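Local atomic coordinates of class I phosphodiesterase PDEB1 (Leishmania major, PDB entry 2R8Q), a protein that belongs to the class I phosphodiesterases and forms an all-helical, metal-binding catalytic domain. Residues R205-I208 with D209-A213; R243-M246 with E247-K251. All coordinates share one frame; numbering follows the deposited sequence.

Contact 1 lies on helix 197-212 and comes first along the chain; contact 2 follows on helix 239-254, with helix 219-232 in between. Their centres are about 9 Å apart, on the same side of the chain's centre. A salt bridge joins them, Asp209 OD2 meeting Arg243 NH1 at 3.0 Å, and the side chains of Cys210 and Met246 touch. Both contacts exemplify how side chains three or four residues apart on one helix can brace each other and at the same time reach the next helix. Two neighbouring helices of the all-helical catalytic domain, both passing near its metal ions, are thus tied together by charge as well as by packing.

Contact 1. Residues R205-I208 with D209-A213; sequences RALI and DCVLA
Asp209 folds back by one helical turn onto Arg205, and this pair, with Ile208 next in the chain, carries most of the contact. The Arg205 chain leaves with CG anti to the backbone N (chi1 -176°) and bends at chi2, which brings its NE beside the carboxylate. NE donates to Asp209 OD1 at 2.9 Å in a nearly straight salt-bridge hydrogen bond. The oxygen lies at the edge of the guanidinium, in its plane, and is met on its syn side, but with NE 27° out of the carboxylate plane; the two flat groups are turned 69° apart, and one N-H carries the bridge. Within the backbone, Asp209 N bonds to Arg205 O at 2.9 Å. The other carboxylate oxygen, OD2, pairs with Arg243 of helix 239-254.

Ile208 lies alongside Leu212, pointing the same way, with its CG2 branch 3.8 Å from Leu212 CD1. Both pack on Ala165 of the second subunit, which also touches Asp209. One residue earlier on the helix, Leu207 CD2 approaches Val211 CG2 at 4.1 Å, on a side covered by Thr136 of helix 127-139.

With an arginine on each of its oxygens, the carboxylate is held in place from two helices, and the two arginines probably favour its ionised form and offset the nearby carbonyl and the Glu247 carboxylate.

Contact 2. Residues R243-M246 with E247-K251; sequences RLVM and ETLIK
Glu247 begins the second segment by bonding its backbone N to Arg243 O at 3.0 Å, yet its carboxylate makes no salt bridge with that arginine. Its CG stands anti to the carbonyl carbon (chi1 -61°) and the chain runs on extended, so that OE1 lies 3.6 Å from Leu244 CD1, the two side chains crossing at about a right angle. OE2 passes the aliphatic part of Arg243, 3.9 Å from CG, while Arg243 NE stays 5.9 Å from OE2. The arginine is bent at chi2 and chi3 and turns to helix 197-212, with Asp209 as its salt-bridge partner and Tyr202 in a cation-pi contact.

Thr248 is joined twice to one acceptor. Its OG1, set beside the backbone N, donates to Leu244 O at 2.7 Å, and its own N donates to that oxygen at 2.9 Å. The donors arrive from opposite faces of the carbonyl plane. The OG1 bond gives the hydroxyl of this buried residue a partner within the helix and helps set its chi1.

Leu249 repeats the backbone bond to Val245 O and lies side by side with Val245, its CD1 4.0 Å from Val245 CG1. Ile250 takes Met246 O as acceptor through its N, while the side chain of Ile250 leads away to Leu133 and Thr136 of helix 127-139 and lies about 7 Å from the bound zinc ion. Lys251 N bonds to Glu247 O, and its side chain turns to His219 and Phe317.

The second bond from Thr248 to Leu244 O is the familiar i to i-4 threonine hydroxyl bond of buried alpha helices, here in helix 239-254 of the all-helical phosphodiesterase catalytic domain, whose zinc ligand Asp254 lies at the helix end.

Contact 1. Residues R205-I208 with D209-A213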
ATOM      1  N   ARG A 205     -10.270   3.088  11.874  1.00 14.94           N
ATOM      2  CA  ARG A 205      -9.668   1.960  12.560  1.00 15.10           C
ATOM      3  C   ARG A 205     -10.589   0.746  12.509  1.00 14.93           C
ATOM      4  O   ARG A 205     -10.130  -0.380  12.349  1.00 15.04           O
ATOM      5  CB  ARG A 205      -9.333   2.319  14.012  1.00 15.91           C
ATOM      6  CG  ARG A 205      -8.604   1.201  14.751  1.00 18.40           C
ATOM      7  CD  ARG A 205      -7.449   0.663  13.915  1.00 23.68           C
ATOM      8  NE  ARG A 205      -6.790  -0.488  14.525  1.00 28.24           N
ATOM      9  CZ  ARG A 205      -5.805  -0.405  15.411  1.00 31.24           C
ATOM     10  NH1 ARG A 205      -5.352   0.783  15.797  1.00 32.80           N
ATOM     11  NH2 ARG A 205      -5.269  -1.511  15.908  1.00 32.87           N
ATOM     12  N   ALA A 206     -11.891   0.975  12.627  1.00 15.57           N
ATOM     13  CA  ALA A 206     -12.848  -0.125  12.576  1.00 15.64           C
ATOM     14  C   ALA A 206     -12.871  -0.757  11.184  1.00 15.10           C
ATOM     15  O   ALA A 206     -12.864  -1.981  11.048  1.00 15.83           O
ATOM     16  CB  ALA A 206     -14.241   0.375  12.955  1.00 15.70           C
ATOM     17  N   LEU A 207     -12.895   0.081  10.150  1.00 13.87           N
ATOM     18  CA  LEU A 207     -12.913  -0.412   8.780  1.00 13.48           C
ATOM     19  C   LEU A 207     -11.659  -1.247   8.512  1.00 13.71           C
ATOM     20  O   LEU A 207     -11.746  -2.361   7.994  1.00 14.09           O
ATOM     21  CB  LEU A 207     -13.001   0.769   7.804  1.00 14.82           C
ATOM     22  CG  LEU A 207     -12.976   0.486   6.296  1.00 14.81           C
ATOM     23  CD1 LEU A 207     -13.671   1.618   5.552  1.00 16.97           C
ATOM     24  CD2 LEU A 207     -11.531   0.333   5.825  1.00 16.51           C
ATOM     25  N   ILE A 208     -10.501  -0.713   8.888  1.00 14.18           N
ATOM     26  CA  ILE A 208      -9.232  -1.405   8.684  1.00 14.19           C
ATOM     27  C   ILE A 208      -9.174  -2.723   9.466  1.00 15.97           C
ATOM     28  O   ILE A 208      -8.755  -3.751   8.925  1.00 15.12           O
ATOM     29  CB  ILE A 208      -8.054  -0.476   9.070  1.00 14.66           C
ATOM     30  CG1 ILE A 208      -7.964   0.651   8.037  1.00 15.80           C
ATOM     31  CG2 ILE A 208      -6.750  -1.270   9.162  1.00 15.58           C
ATOM     32  CD1 ILE A 208      -7.119   1.846   8.456  1.00 15.97           C
ATOM     33  N   ASP A 209      -9.598  -2.700  10.728  1.00 15.10           N
ATOM     34  CA  ASP A 209      -9.596  -3.916  11.539  1.00 15.79           C
ATOM     35  C   ASP A 209     -10.448  -4.991  10.880  1.00 15.67           C
ATOM     36  O   ASP A 209     -10.066  -6.162  10.824  1.00 15.67           O
ATOM     37  CB  ASP A 209     -10.157  -3.658  12.943  1.00 17.84           C
ATOM     38  CG  ASP A 209      -9.207  -2.872  13.826  1.00 20.76           C
ATOM     39  OD1 ASP A 209      -7.980  -2.906  13.572  1.00 23.31           O
ATOM     40  OD2 ASP A 209      -9.691  -2.240  14.790  1.00 23.31           O
ATOM     41  N   CYS A 210     -11.612  -4.584  10.385  1.00 15.59           N
ATOM     42  CA  CYS A 210     -12.523  -5.518   9.744  1.00 13.11           C
ATOM     43  C   CYS A 210     -11.962  -6.116   8.461  1.00 14.64           C
ATOM     44  O   CYS A 210     -12.077  -7.317   8.235  1.00 15.23           O
ATOM     45  CB  CYS A 210     -13.866  -4.838   9.476  1.00 14.55           C
ATOM     46  SG  CYS A 210     -14.864  -4.680  10.974  1.00 17.14           S
ATOM     47  N   VAL A 211     -11.355  -5.285   7.620  1.00 14.21           N
ATOM     48  CA  VAL A 211     -10.785  -5.795   6.379  1.00 13.87           C
ATOM     49  C   VAL A 211      -9.630  -6.750   6.684  1.00 13.22           C
ATOM     50  O   VAL A 211      -9.526  -7.822   6.091  1.00 14.32           O
ATOM     51  CB  VAL A 211     -10.257  -4.653   5.476  1.00 12.42           C
ATOM     52  CG1 VAL A 211      -9.614  -5.237   4.224  1.00 15.00           C
ATOM     53  CG2 VAL A 211     -11.392  -3.727   5.085  1.00 14.54           C
ATOM     54  N   LEU A 212      -8.761  -6.364   7.611  1.00 14.64           N
ATOM     55  CA  LEU A 212      -7.630  -7.223   7.937  1.00 14.86           C
ATOM     56  C   LEU A 212      -8.091  -8.549   8.531  1.00 16.41           C
ATOM     57  O   LEU A 212      -7.423  -9.576   8.374  1.00 17.88           O
ATOM     58  CB  LEU A 212      -6.680  -6.510   8.905  1.00 15.00           C
ATOM     59  CG  LEU A 212      -6.002  -5.248   8.355  1.00 16.17           C
ATOM     60  CD1 LEU A 212      -5.110  -4.643   9.437  1.00 16.98           C
ATOM     61  CD2 LEU A 212      -5.185  -5.586   7.113  1.00 18.40           C
ATOM     62  N   ALA A 213      -9.235  -8.524   9.206  1.00 14.91           N
ATOM     63  CA  ALA A 213      -9.780  -9.730   9.823  1.00 16.35           C
ATOM     64  C   ALA A 213     -10.283 -10.755   8.807  1.00 17.28           C
ATOM     65  O   ALA A 213     -10.528 -11.906   9.167  1.00 18.94           O
ATOM     66  CB  ALA A 213     -10.908  -9.365  10.780  1.00 17.16           C
TER

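Contact 2. Residues R243-M246 with E247-K251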
ATOM      1  N   ARG A 243     -15.744  -4.383  18.754  1.00 15.70           N
ATOM      2  CA  ARG A 243     -14.865  -4.439  17.589  1.00 15.02           C
ATOM      3  C   ARG A 243     -14.711  -5.885  17.137  1.00 16.25           C
ATOM      4  O   ARG A 243     -14.764  -6.177  15.941  1.00 16.50           O
ATOM      5  CB  ARG A 243     -13.485  -3.852  17.903  1.00 16.03           C
ATOM      6  CG  ARG A 243     -12.557  -3.796  16.684  1.00 17.50           C
ATOM      7  CD  ARG A 243     -13.210  -3.026  15.537  1.00 21.18           C
ATOM      8  NE  ARG A 243     -13.815  -1.781  16.006  1.00 20.03           N
ATOM      9  CZ  ARG A 243     -13.152  -0.645  16.192  1.00 21.00           C
ATOM     10  NH1 ARG A 243     -11.850  -0.577  15.937  1.00 20.54           N
ATOM     11  NH2 ARG A 243     -13.788   0.420  16.660  1.00 21.84           N
ATOM     12  N   LEU A 244     -14.520  -6.795  18.091  1.00 15.84           N
ATOM     13  CA  LEU A 244     -14.375  -8.205  17.762  1.00 15.95           C
ATOM     14  C   LEU A 244     -15.680  -8.724  17.149  1.00 14.80           C
ATOM     15  O   LEU A 244     -15.664  -9.594  16.278  1.00 15.45           O
ATOM     16  CB  LEU A 244     -14.002  -9.009  19.011  1.00 17.52           C
ATOM     17  CG  LEU A 244     -13.799 -10.517  18.830  1.00 19.21           C
ATOM     18  CD1 LEU A 244     -12.868 -10.799  17.659  1.00 19.02           C
ATOM     19  CD2 LEU A 244     -13.228 -11.093  20.117  1.00 18.95           C
ATOM     20  N   VAL A 245     -16.812  -8.186  17.595  1.00 14.83           N
ATOM     21  CA  VAL A 245     -18.094  -8.590  17.032  1.00 14.63           C
ATOM     22  C   VAL A 245     -18.158  -8.155  15.568  1.00 14.34           C
ATOM     23  O   VAL A 245     -18.619  -8.910  14.712  1.00 14.43           O
ATOM     24  CB  VAL A 245     -19.282  -7.966  17.810  1.00 15.36           C
ATOM     25  CG1 VAL A 245     -20.567  -8.073  16.982  1.00 15.36           C
ATOM     26  CG2 VAL A 245     -19.462  -8.688  19.142  1.00 17.57           C
ATOM     27  N   MET A 246     -17.683  -6.944  15.280  1.00 13.71           N
ATOM     28  CA  MET A 246     -17.677  -6.439  13.908  1.00 13.89           C
ATOM     29  C   MET A 246     -16.808  -7.320  13.020  1.00 12.81           C
ATOM     30  O   MET A 246     -17.198  -7.683  11.905  1.00 13.41           O
ATOM     31  CB  MET A 246     -17.133  -5.008  13.860  1.00 14.97           C
ATOM     32  CG  MET A 246     -18.022  -3.955  14.501  1.00 16.01           C
ATOM     33  SD  MET A 246     -17.226  -2.320  14.489  1.00 16.62           S
ATOM     34  CE  MET A 246     -17.421  -1.874  12.772  1.00 17.46           C
ATOM     35  N   GLU A 247     -15.621  -7.665  13.515  1.00 14.15           N
ATOM     36  CA  GLU A 247     -14.698  -8.491  12.747  1.00 15.06           C
ATOM     37  C   GLU A 247     -15.272  -9.876  12.497  1.00 14.47           C
ATOM     38  O   GLU A 247     -15.110 -10.437  11.418  1.00 14.80           O
ATOM     39  CB  GLU A 247     -13.357  -8.612  13.478  1.00 15.48           C
ATOM     40  CG  GLU A 247     -12.656  -7.278  13.687  1.00 16.43           C
ATOM     41  CD  GLU A 247     -11.474  -7.379  14.633  1.00 20.08           C
ATOM     42  OE1 GLU A 247     -11.421  -8.351  15.415  1.00 25.32           O
ATOM     43  OE2 GLU A 247     -10.606  -6.480  14.606  1.00 22.30           O
ATOM     44  N   THR A 248     -15.944 -10.423  13.503  1.00 15.18           N
ATOM     45  CA  THR A 248     -16.529 -11.747  13.372  1.00 13.72           C
ATOM     46  C   THR A 248     -17.691 -11.729  12.382  1.00 14.15           C
ATOM     47  O   THR A 248     -17.875 -12.682  11.621  1.00 15.26           O
ATOM     48  CB  THR A 248     -16.997 -12.270  14.737  1.00 15.83           C
ATOM     49  OG1 THR A 248     -15.895 -12.241  15.647  1.00 16.45           O
ATOM     50  CG2 THR A 248     -17.497 -13.701  14.619  1.00 15.98           C
ATOM     51  N   LEU A 249     -18.471 -10.650  12.393  1.00 13.52           N
ATOM     52  CA  LEU A 249     -19.590 -10.529  11.464  1.00 13.46           C
ATOM     53  C   LEU A 249     -19.107 -10.427  10.023  1.00 13.01           C
ATOM     54  O   LEU A 249     -19.656 -11.094   9.146  1.00 14.04           O
ATOM     55  CB  LEU A 249     -20.459  -9.312  11.793  1.00 14.83           C
ATOM     56  CG  LEU A 249     -21.403  -9.454  12.990  1.00 14.02           C
ATOM     57  CD1 LEU A 249     -22.025  -8.106  13.305  1.00 16.59           C
ATOM     58  CD2 LEU A 249     -22.482 -10.491  12.682  1.00 16.30           C
ATOM     59  N   ILE A 250     -18.093  -9.604   9.754  1.00 13.31           N
ATOM     60  CA  ILE A 250     -17.635  -9.508   8.373  1.00 14.55           C
ATOM     61  C   ILE A 250     -17.031 -10.834   7.928  1.00 15.15           C
ATOM     62  O   ILE A 250     -17.152 -11.212   6.762  1.00 15.62           O
ATOM     63  CB  ILE A 250     -16.633  -8.333   8.145  1.00 14.28           C
ATOM     64  CG1 ILE A 250     -16.430  -8.142   6.636  1.00 14.98           C
ATOM     65  CG2 ILE A 250     -15.302  -8.603   8.847  1.00 16.30           C
ATOM     66  CD1 ILE A 250     -15.774  -6.823   6.242  1.00 15.64           C
ATOM     67  N   LYS A 251     -16.408 -11.560   8.853  1.00 14.83           N
ATOM     68  CA  LYS A 251     -15.851 -12.864   8.512  1.00 15.22           C
ATOM     69  C   LYS A 251     -17.006 -13.785   8.136  1.00 14.86           C
ATOM     70  O   LYS A 251     -16.932 -14.523   7.153  1.00 15.20           O
ATOM     71  CB  LYS A 251     -15.087 -13.464   9.695  1.00 16.31           C
ATOM     72  CG  LYS A 251     -13.634 -13.026   9.792  1.00 16.79           C
ATOM     73  CD  LYS A 251     -12.901 -13.772  10.903  1.00 18.77           C
ATOM     74  CE  LYS A 251     -12.959 -15.285  10.714  1.00 18.83           C
ATOM     75  NZ  LYS A 251     -12.391 -15.732   9.410  1.00 19.20           N
TER